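Local atomic coordinates of RegF protein (Neisseria gonorrhoeae, PDB entry 4HOJ), a protein that binds glutathione and calcium ions and, as a stringent starvation protein A of the glutathione transferase superfamily, probably acts in the stringent starvation response. Residues C12-R17 with H63-I68; C18-Y23 with E147-I152; R58-H63 with N69-E74. All blocks are in the same frame, centred on the assembly; numbering follows the deposited sequence.

Contact 1. Residues C12-R17 with H63-I68. With GSH (glutathione), chain C.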
# COMPACT_ATOMS: atom_id res chain seq x y z
N CYS A 12 16.20 -11.44 5.66
CA CYS A 12 15.10 -10.49 5.67
C CYS A 12 13.87 -11.08 4.97
O CYS A 12 13.96 -11.37 3.76
CB CYS A 12 15.57 -9.22 4.95
SG CYS A 12 14.27 -8.01 4.68
N PRO A 13 12.74 -11.17 5.67
CA PRO A 13 11.56 -11.76 5.00
C PRO A 13 11.06 -10.90 3.85
O PRO A 13 10.42 -11.42 2.93
CB PRO A 13 10.51 -11.92 6.14
CG PRO A 13 10.97 -10.88 7.22
CD PRO A 13 12.53 -10.88 7.10
N PHE A 14 11.26 -9.58 3.91
CA PHE A 14 10.78 -8.69 2.86
C PHE A 14 11.62 -8.82 1.64
O PHE A 14 11.10 -8.90 0.52
CB PHE A 14 10.71 -7.25 3.38
CG PHE A 14 9.82 -7.12 4.59
CD1 PHE A 14 8.45 -7.16 4.43
CD2 PHE A 14 10.33 -7.06 5.85
CE1 PHE A 14 7.60 -7.07 5.51
CE2 PHE A 14 9.50 -7.01 6.97
CZ PHE A 14 8.12 -7.02 6.79
N SER A 15 12.94 -8.99 1.82
CA SER A 15 13.84 -9.32 0.69
C SER A 15 13.52 -10.70 0.09
O SER A 15 13.62 -10.90 -1.12
CB SER A 15 15.33 -9.32 1.18
OG SER A 15 15.71 -8.00 1.64
N HIS A 16 13.17 -11.62 0.97
CA HIS A 16 12.82 -12.97 0.57
C HIS A 16 11.64 -12.94 -0.43
O HIS A 16 11.64 -13.64 -1.45
CB HIS A 16 12.51 -13.75 1.84
CG HIS A 16 12.36 -15.22 1.64
ND1 HIS A 16 12.06 -16.04 2.70
CD2 HIS A 16 12.37 -16.01 0.52
CE1 HIS A 16 11.96 -17.29 2.27
NE2 HIS A 16 12.13 -17.30 0.94
N ARG A 17 10.67 -12.03 -0.20
CA ARG A 17 9.53 -11.95 -1.13
C ARG A 17 10.04 -11.61 -2.51
O ARG A 17 9.59 -12.21 -3.52
CB ARG A 17 8.54 -10.81 -0.75
CG ARG A 17 7.85 -10.93 0.56
CD ARG A 17 7.05 -9.65 0.80
NE ARG A 17 6.05 -9.81 1.86
CZ ARG A 17 5.39 -8.77 2.37
NH1 ARG A 17 5.73 -7.50 2.07
NH2 ARG A 17 4.44 -9.05 3.24
N HIS A 63 11.90 1.00 -3.44
CA HIS A 63 11.90 0.24 -2.20
C HIS A 63 10.44 -0.14 -1.94
O HIS A 63 9.55 0.19 -2.74
CB HIS A 63 12.54 1.05 -1.06
CG HIS A 63 11.96 2.44 -0.88
ND1 HIS A 63 10.92 2.74 -0.03
CD2 HIS A 63 12.32 3.61 -1.46
CE1 HIS A 63 10.64 4.03 -0.12
NE2 HIS A 63 11.48 4.59 -0.98
N GLU A 64 10.24 -0.81 -0.81
CA GLU A 64 8.99 -1.42 -0.37
C GLU A 64 8.71 -2.67 -1.18
O GLU A 64 8.36 -2.66 -2.37
CB GLU A 64 7.82 -0.42 -0.51
CG GLU A 64 6.54 -0.90 0.15
CD GLU A 64 6.62 -1.05 1.66
OE1 GLU A 64 7.60 -0.61 2.27
OE2 GLU A 64 5.59 -1.53 2.20
N SER A 65 8.93 -3.81 -0.51
CA SER A 65 8.88 -5.12 -1.17
C SER A 65 7.66 -5.36 -2.04
O SER A 65 7.84 -5.84 -3.19
CB SER A 65 9.06 -6.23 -0.11
OG SER A 65 7.98 -6.26 0.84
N ASN A 66 6.46 -4.99 -1.58
CA ASN A 66 5.31 -5.32 -2.43
C ASN A 66 5.25 -4.43 -3.67
O ASN A 66 4.73 -4.84 -4.70
CB ASN A 66 4.01 -5.17 -1.65
CG ASN A 66 3.75 -6.30 -0.70
OD1 ASN A 66 4.35 -7.37 -0.78
ND2 ASN A 66 2.84 -6.05 0.23
N ILE A 67 5.82 -3.23 -3.59
CA ILE A 67 5.84 -2.29 -4.74
C ILE A 67 6.91 -2.78 -5.74
O ILE A 67 6.69 -2.80 -6.96
CB ILE A 67 6.16 -0.86 -4.23
CG1 ILE A 67 4.96 -0.38 -3.45
CG2 ILE A 67 6.44 0.06 -5.39
CD1 ILE A 67 5.11 1.00 -2.96
N ILE A 68 8.09 -3.21 -5.25
CA ILE A 68 9.09 -3.80 -6.10
C ILE A 68 8.47 -4.99 -6.84
O ILE A 68 8.65 -5.15 -8.05
CB ILE A 68 10.25 -4.30 -5.19
CG1 ILE A 68 11.03 -3.08 -4.68
CG2 ILE A 68 11.17 -5.26 -6.01
CD1 ILE A 68 12.07 -3.47 -3.52
N1 GSH C . 8.00 -2.20 4.47
CA1 GSH C . 9.34 -2.75 4.09
C1 GSH C . 9.22 -3.62 2.90
O11 GSH C . 10.17 -3.69 2.07
O12 GSH C . 8.17 -4.27 2.77
CB1 GSH C . 10.02 -3.43 5.29
CG1 GSH C . 11.49 -3.78 5.03
CD1 GSH C . 12.19 -4.11 6.34
OE1 GSH C . 11.63 -4.13 7.41
N2 GSH C . 13.52 -4.44 6.15
CA2 GSH C . 14.33 -4.75 7.33
C2 GSH C . 15.42 -3.71 7.37
O2 GSH C . 16.05 -3.26 6.42
CB2 GSH C . 15.01 -6.08 7.30
SG2 GSH C . 13.91 -7.45 7.11
N3 GSH C . 15.80 -3.34 8.72
CA3 GSH C . 16.84 -2.35 8.96
C3 GSH C . 16.19 -1.20 9.67
O31 GSH C . 14.94 -1.04 9.85
O32 GSH C . 16.99 -0.33 10.09

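Contact 2. Residues C18-Y23 with E147-I152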
# COMPACT_ATOMS: atom_id res chain seq x y z
N CYS A 18 10.96 -10.64 -2.60
CA CYS A 18 11.44 -10.18 -3.91
C CYS A 18 12.31 -11.24 -4.57
O CYS A 18 12.20 -11.47 -5.78
CB CYS A 18 12.21 -8.88 -3.75
SG CYS A 18 11.24 -7.54 -3.02
N ARG A 19 13.14 -11.95 -3.82
CA ARG A 19 13.92 -13.06 -4.36
C ARG A 19 12.99 -14.13 -4.92
O ARG A 19 13.25 -14.65 -6.01
CB ARG A 19 14.90 -13.60 -3.28
CG ARG A 19 16.07 -12.64 -3.03
CD ARG A 19 17.01 -13.24 -1.99
NE ARG A 19 16.74 -12.81 -0.62
CZ ARG A 19 16.27 -13.58 0.37
NH1 ARG A 19 16.30 -13.11 1.64
NH2 ARG A 19 15.85 -14.79 0.14
N PHE A 20 11.90 -14.41 -4.20
CA PHE A 20 10.95 -15.40 -4.67
C PHE A 20 10.36 -14.98 -6.04
O PHE A 20 10.34 -15.77 -7.00
CB PHE A 20 9.92 -15.57 -3.57
CG PHE A 20 8.94 -16.72 -3.76
CD1 PHE A 20 9.05 -17.67 -4.77
CD2 PHE A 20 7.88 -16.81 -2.85
CE1 PHE A 20 8.11 -18.72 -4.86
CE2 PHE A 20 6.94 -17.83 -2.92
CZ PHE A 20 7.04 -18.79 -3.94
N VAL A 21 9.91 -13.72 -6.16
CA VAL A 21 9.39 -13.26 -7.44
C VAL A 21 10.43 -13.35 -8.52
O VAL A 21 10.12 -13.79 -9.63
CB VAL A 21 8.82 -11.80 -7.36
CG1 VAL A 21 8.41 -11.31 -8.77
CG2 VAL A 21 7.62 -11.73 -6.45
N LEU A 22 11.66 -12.93 -8.25
CA LEU A 22 12.69 -12.92 -9.29
C LEU A 22 12.95 -14.30 -9.82
O LEU A 22 13.05 -14.49 -11.03
CB LEU A 22 13.96 -12.23 -8.77
CG LEU A 22 13.80 -10.71 -8.65
CD1 LEU A 22 14.89 -10.17 -7.73
CD2 LEU A 22 13.86 -10.06 -10.01
N TYR A 23 13.02 -15.30 -8.94
CA TYR A 23 13.21 -16.66 -9.42
C TYR A 23 11.98 -17.25 -10.09
O TYR A 23 12.13 -18.05 -11.02
CB TYR A 23 13.73 -17.54 -8.29
CG TYR A 23 15.22 -17.34 -8.02
CD1 TYR A 23 16.14 -17.84 -8.91
CD2 TYR A 23 15.67 -16.65 -6.91
CE1 TYR A 23 17.49 -17.67 -8.69
CE2 TYR A 23 17.03 -16.47 -6.67
CZ TYR A 23 17.92 -16.98 -7.59
OH TYR A 23 19.28 -16.85 -7.44
N GLU A 147 -7.55 -21.11 -7.31
CA GLU A 147 -6.81 -22.29 -7.69
C GLU A 147 -5.49 -21.93 -8.36
O GLU A 147 -4.71 -22.82 -8.67
CB GLU A 147 -7.68 -23.22 -8.54
CG GLU A 147 -8.24 -22.52 -9.68
CD GLU A 147 -9.25 -23.37 -10.53
OE1 GLU A 147 -9.97 -24.31 -10.05
OE2 GLU A 147 -9.30 -23.07 -11.74
N ASP A 148 -5.20 -20.64 -8.53
CA ASP A 148 -3.94 -20.20 -9.15
C ASP A 148 -2.97 -19.47 -8.19
O ASP A 148 -3.34 -18.55 -7.49
CB ASP A 148 -4.20 -19.30 -10.36
CG ASP A 148 -5.04 -19.99 -11.39
OD1 ASP A 148 -4.58 -20.99 -11.93
OD2 ASP A 148 -6.18 -19.54 -11.59
N PHE A 149 -1.72 -19.90 -8.22
CA PHE A 149 -0.63 -19.25 -7.47
C PHE A 149 -0.54 -17.80 -7.87
O PHE A 149 -0.62 -17.47 -9.05
CB PHE A 149 0.67 -19.96 -7.85
CG PHE A 149 1.90 -19.35 -7.22
CD1 PHE A 149 2.17 -19.55 -5.89
CD2 PHE A 149 2.79 -18.58 -7.98
CE1 PHE A 149 3.34 -19.00 -5.32
CE2 PHE A 149 3.95 -18.04 -7.43
CZ PHE A 149 4.22 -18.23 -6.09
N SER A 150 -0.30 -16.92 -6.90
CA SER A 150 -0.24 -15.48 -7.20
C SER A 150 0.73 -14.75 -6.33
O SER A 150 1.32 -15.32 -5.39
CB SER A 150 -1.60 -14.75 -7.05
OG SER A 150 -1.94 -14.65 -5.67
N MET A 151 0.86 -13.46 -6.63
CA MET A 151 1.74 -12.58 -5.84
C MET A 151 1.31 -12.52 -4.38
O MET A 151 2.09 -12.23 -3.48
CB MET A 151 1.62 -11.17 -6.42
CG MET A 151 2.61 -10.29 -5.75
SD MET A 151 4.22 -10.75 -6.38
CE MET A 151 4.18 -9.85 -7.93
N ILE A 152 0.04 -12.80 -4.13
CA ILE A 152 -0.43 -12.81 -2.76
C ILE A 152 0.21 -13.95 -1.94
O ILE A 152 0.62 -13.81 -0.78
CB ILE A 152 -1.99 -12.75 -2.67
CG1 ILE A 152 -2.63 -11.77 -3.68
CG2 ILE A 152 -2.38 -12.39 -1.23
CD1 ILE A 152 -2.02 -10.45 -3.96

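Contact 3. Residues R58-H63 with N69-E74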
# COMPACT_ATOMS: atom_id res chain seq x y z
N ARG A 58 18.59 0.41 -14.08
CA ARG A 58 18.99 1.66 -14.72
C ARG A 58 18.70 2.83 -13.77
O ARG A 58 19.20 2.85 -12.66
CB ARG A 58 18.29 1.84 -16.07
CG ARG A 58 18.62 0.71 -17.07
CD ARG A 58 17.81 0.83 -18.36
NE ARG A 58 17.97 -0.34 -19.23
CZ ARG A 58 18.64 -0.34 -20.38
NH1 ARG A 58 19.22 0.77 -20.80
NH2 ARG A 58 18.73 -1.45 -21.10
N ASP A 59 17.91 3.79 -14.24
CA ASP A 59 17.62 4.99 -13.45
C ASP A 59 16.43 4.81 -12.49
O ASP A 59 16.07 5.73 -11.74
CB ASP A 59 17.31 6.14 -14.41
CG ASP A 59 16.12 5.82 -15.28
OD1 ASP A 59 16.11 4.72 -15.90
OD2 ASP A 59 15.16 6.62 -15.30
N LEU A 60 15.80 3.64 -12.52
CA LEU A 60 14.70 3.38 -11.59
C LEU A 60 15.20 2.84 -10.27
O LEU A 60 15.93 1.83 -10.24
CB LEU A 60 13.74 2.36 -12.19
CG LEU A 60 12.60 1.89 -11.29
CD1 LEU A 60 11.64 2.99 -10.96
CD2 LEU A 60 11.88 0.73 -11.91
N VAL A 61 14.79 3.45 -9.16
CA VAL A 61 15.10 2.95 -7.83
C VAL A 61 13.79 2.75 -7.07
O VAL A 61 13.03 3.73 -6.90
CB VAL A 61 15.93 3.96 -7.07
CG1 VAL A 61 16.26 3.43 -5.69
CG2 VAL A 61 17.24 4.23 -7.83
N LEU A 62 13.50 1.54 -6.61
CA LEU A 62 12.29 1.26 -5.82
C LEU A 62 12.65 0.67 -4.48
O LEU A 62 13.57 -0.16 -4.38
CB LEU A 62 11.40 0.27 -6.54
CG LEU A 62 10.83 0.73 -7.87
CD1 LEU A 62 10.04 -0.46 -8.46
CD2 LEU A 62 9.87 1.92 -7.68
N HIS A 63 11.90 1.00 -3.44
CA HIS A 63 11.90 0.24 -2.20
C HIS A 63 10.44 -0.14 -1.94
O HIS A 63 9.55 0.19 -2.74
CB HIS A 63 12.54 1.05 -1.06
CG HIS A 63 11.96 2.44 -0.88
ND1 HIS A 63 10.92 2.74 -0.03
CD2 HIS A 63 12.32 3.61 -1.46
CE1 HIS A 63 10.64 4.03 -0.12
NE2 HIS A 63 11.48 4.59 -0.98
N ASN A 69 7.69 -5.79 -6.12
CA ASN A 69 7.15 -7.00 -6.74
C ASN A 69 6.09 -6.71 -7.78
O ASN A 69 6.04 -7.39 -8.80
CB ASN A 69 6.63 -7.94 -5.68
CG ASN A 69 7.75 -8.61 -4.94
OD1 ASN A 69 8.91 -8.49 -5.31
ND2 ASN A 69 7.39 -9.32 -3.86
N GLU A 70 5.25 -5.68 -7.55
CA GLU A 70 4.34 -5.19 -8.60
C GLU A 70 5.08 -4.80 -9.83
O GLU A 70 4.67 -5.14 -10.94
CB GLU A 70 3.54 -3.97 -8.14
CG GLU A 70 2.47 -4.30 -7.13
CD GLU A 70 1.12 -4.63 -7.72
OE1 GLU A 70 1.01 -4.81 -8.95
OE2 GLU A 70 0.16 -4.72 -6.91
N TYR A 71 6.15 -4.04 -9.64
CA TYR A 71 6.96 -3.63 -10.77
C TYR A 71 7.48 -4.85 -11.52
O TYR A 71 7.33 -4.94 -12.73
CB TYR A 71 8.11 -2.70 -10.32
CG TYR A 71 9.07 -2.42 -11.42
CD1 TYR A 71 8.75 -1.55 -12.45
CD2 TYR A 71 10.32 -3.03 -11.43
CE1 TYR A 71 9.66 -1.29 -13.47
CE2 TYR A 71 11.23 -2.79 -12.46
CZ TYR A 71 10.90 -1.93 -13.47
OH TYR A 71 11.80 -1.66 -14.47
N ILE A 72 8.08 -5.79 -10.80
CA ILE A 72 8.65 -6.94 -11.48
C ILE A 72 7.56 -7.68 -12.29
O ILE A 72 7.80 -8.13 -13.41
CB ILE A 72 9.36 -7.85 -10.48
CG1 ILE A 72 10.58 -7.15 -9.92
CG2 ILE A 72 9.82 -9.14 -11.23
CD1 ILE A 72 11.12 -7.85 -8.68
N ASP A 73 6.37 -7.80 -11.69
CA ASP A 73 5.31 -8.52 -12.36
C ASP A 73 4.90 -7.83 -13.66
O ASP A 73 4.53 -8.51 -14.63
CB ASP A 73 4.09 -8.64 -11.43
CG ASP A 73 3.12 -9.69 -11.88
OD1 ASP A 73 3.56 -10.77 -12.38
OD2 ASP A 73 1.89 -9.48 -11.77
N GLU A 74 4.94 -6.50 -13.67
CA GLU A 74 4.55 -5.76 -14.85
C GLU A 74 5.70 -5.71 -15.86
O GLU A 74 5.47 -5.72 -17.08
CB GLU A 74 4.01 -4.35 -14.50
CG GLU A 74 2.69 -4.41 -13.72
CD GLU A 74 2.01 -3.06 -13.55
OE1 GLU A 74 2.69 -2.03 -13.82
OE2 GLU A 74 0.82 -3.05 -13.14

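Contact 1. Residues C12-R17 with H63-I68
The first turns of two helices of the thioredoxin-like glutathione-binding domain meet here, Phe14 and Ser65 lying nearest with their CA atoms 5.7 Å apart. The link is polar and centres on the Ser65 hydroxyl. Arg17 sends an extended chain across the gap, and its NH1 donates to Ser65 OG over 2.8 Å. The oxygen sits at the edge of the guanidinium, close to its plane. That hydroxyl donates to O12 of the glutathione gamma-glutamyl carboxylate, while Ser65 N, at the start of helix 65-75, binds O11 at 2.9 Å. Arg17 thus acts as a second-shell residue, positioning the group that grips the ligand. Its guanidinium is fixed by a salt bridge to Glu100 and a bond to the Ala155 carbonyl. Asn66 OD1 lies over one guanidinium face without a hydrogen bond. The Phe14 ring turns one face to the glutathione, with CB1 3.7 Å above its plane, and its edge to Ser65 OG. Cys12, the N-cap of helix 13-25, is the covalent glutathione site, and Lys39, Gln51 and Val52 also bind the ligand. Glu64, its chain bent about the CB-CG bond (chi2 64°), adds a further hold on the gamma-glutamyl end: GSH N1 donates to Glu64 OE1 over 2.7 Å.

Contact 2. Residues C18-Y23 with E147-I152
Phe20 meets the ring of Phe149, the two side chains arriving from opposite directions with their CZ atoms 3.6 Å apart. The ring planes are inclined at 52° and the centroids are 5.8 Å apart, an oblique meeting of the two rings. Relative to the Phe149 ring, CZ of Phe20 comes in at the edge, near its plane; the remaining close approaches also involve the far ends of the rings, such as Phe20 CZ to Phe149 CE1. Both rings reach the meeting point because each CG stands opposite the main-chain nitrogen (chi1 -171° in Phe20, 177° in Phe149).

One residue on from Phe20 and two on from Phe149, Val21 meets Met151, whose CA atoms form the nearest backbone pair at 7.8 Å. The branch CG2 of Val21 touches the sulfur of Met151, SD, at 3.5 Å, the two side chains crossing at about a right angle. Met151 starts in a direction that does not face helix 13-25, and two successive bends in its chain, at chi2 and chi3, bring SD round to the valine. Immediately before Met151 in the chain, Ser150 is the N-cap of helix 151-161: its OG accepts from Ile152 N.

This patch joins the thioredoxin-like and the helical C-terminal domains of the glutathione transferase fold. Val154 and Ala157 of helix 151-161 also touch Phe20, and Phe190 meets its ring edge-to-face. Phe149 also has a cation-pi partner in Arg187. Across the two segments no hydrogen bond or salt bridge forms, which implies that the domains are held together at this point by the fit of aromatic and aliphatic side chains and by dispersion, including that of a polarisable sulfur.

Contact 3. Residues R58-H63 with N69-E74
Tyr71 reaches from helix 65-75 towards strand 60-63, and can be followed outward. CB meets CD1 of Leu62 at 3.5 Å, and CG lies against the same methyl at 3.7 Å, the leucine crossing the tyrosine at about a right angle. A chi1 of 172° swings the ring away from the main-chain nitrogen, so that it extends beyond Leu62 to Leu60, whose side chain approaches from the other direction. There CD2 of Leu60 rests over one face as a CH-pi contact, 3.5 Å from the ring centroid and 23° off the normal. The methyl is displaced towards the phenolic end: CE1 and CE2 both lie close to it, and CZ is its nearest ring atom at 3.2 Å, a tight approach. At the tip, OH touches Leu60 CD2 (3.5 Å) and is hydrogen-bonded to Glu57 OE1 of strand 54-57, which fixes the phenolic end of the ring. Leu60 and Leu62, alternate residues of the strand, present their side chains to the same helix. Close by, Glu74 forms salt bridges to Arg89 and Arg93 of the second subunit. A helix packed like this on the outermost strand of a mixed four-stranded sheet is characteristic of the thioredoxin-like domain of glutathione transferases.

Overall arrangement
The three contacts show how a compact fold is tied together by a few shared elements. Contacts 1 and 2 both use helix 13-25, with centres 12 Å apart; contacts 1 and 3 share helix 65-75 and His63, with centres 11 Å apart. Contacts 2 and 3, 15 Å apart, meet at Asn69, whose O lies 3.2 Å from Met151 CE. Along the chain the segments of contact 1 alternate with those of each other contact, while contact 3 is nested within the loop closed by contact 2. Glutathione binding, the junction with the C-terminal domain, and the strand-helix layer beside the second subunit are thus adjoining parts of one chain of packing through helices 13-25 and 65-75.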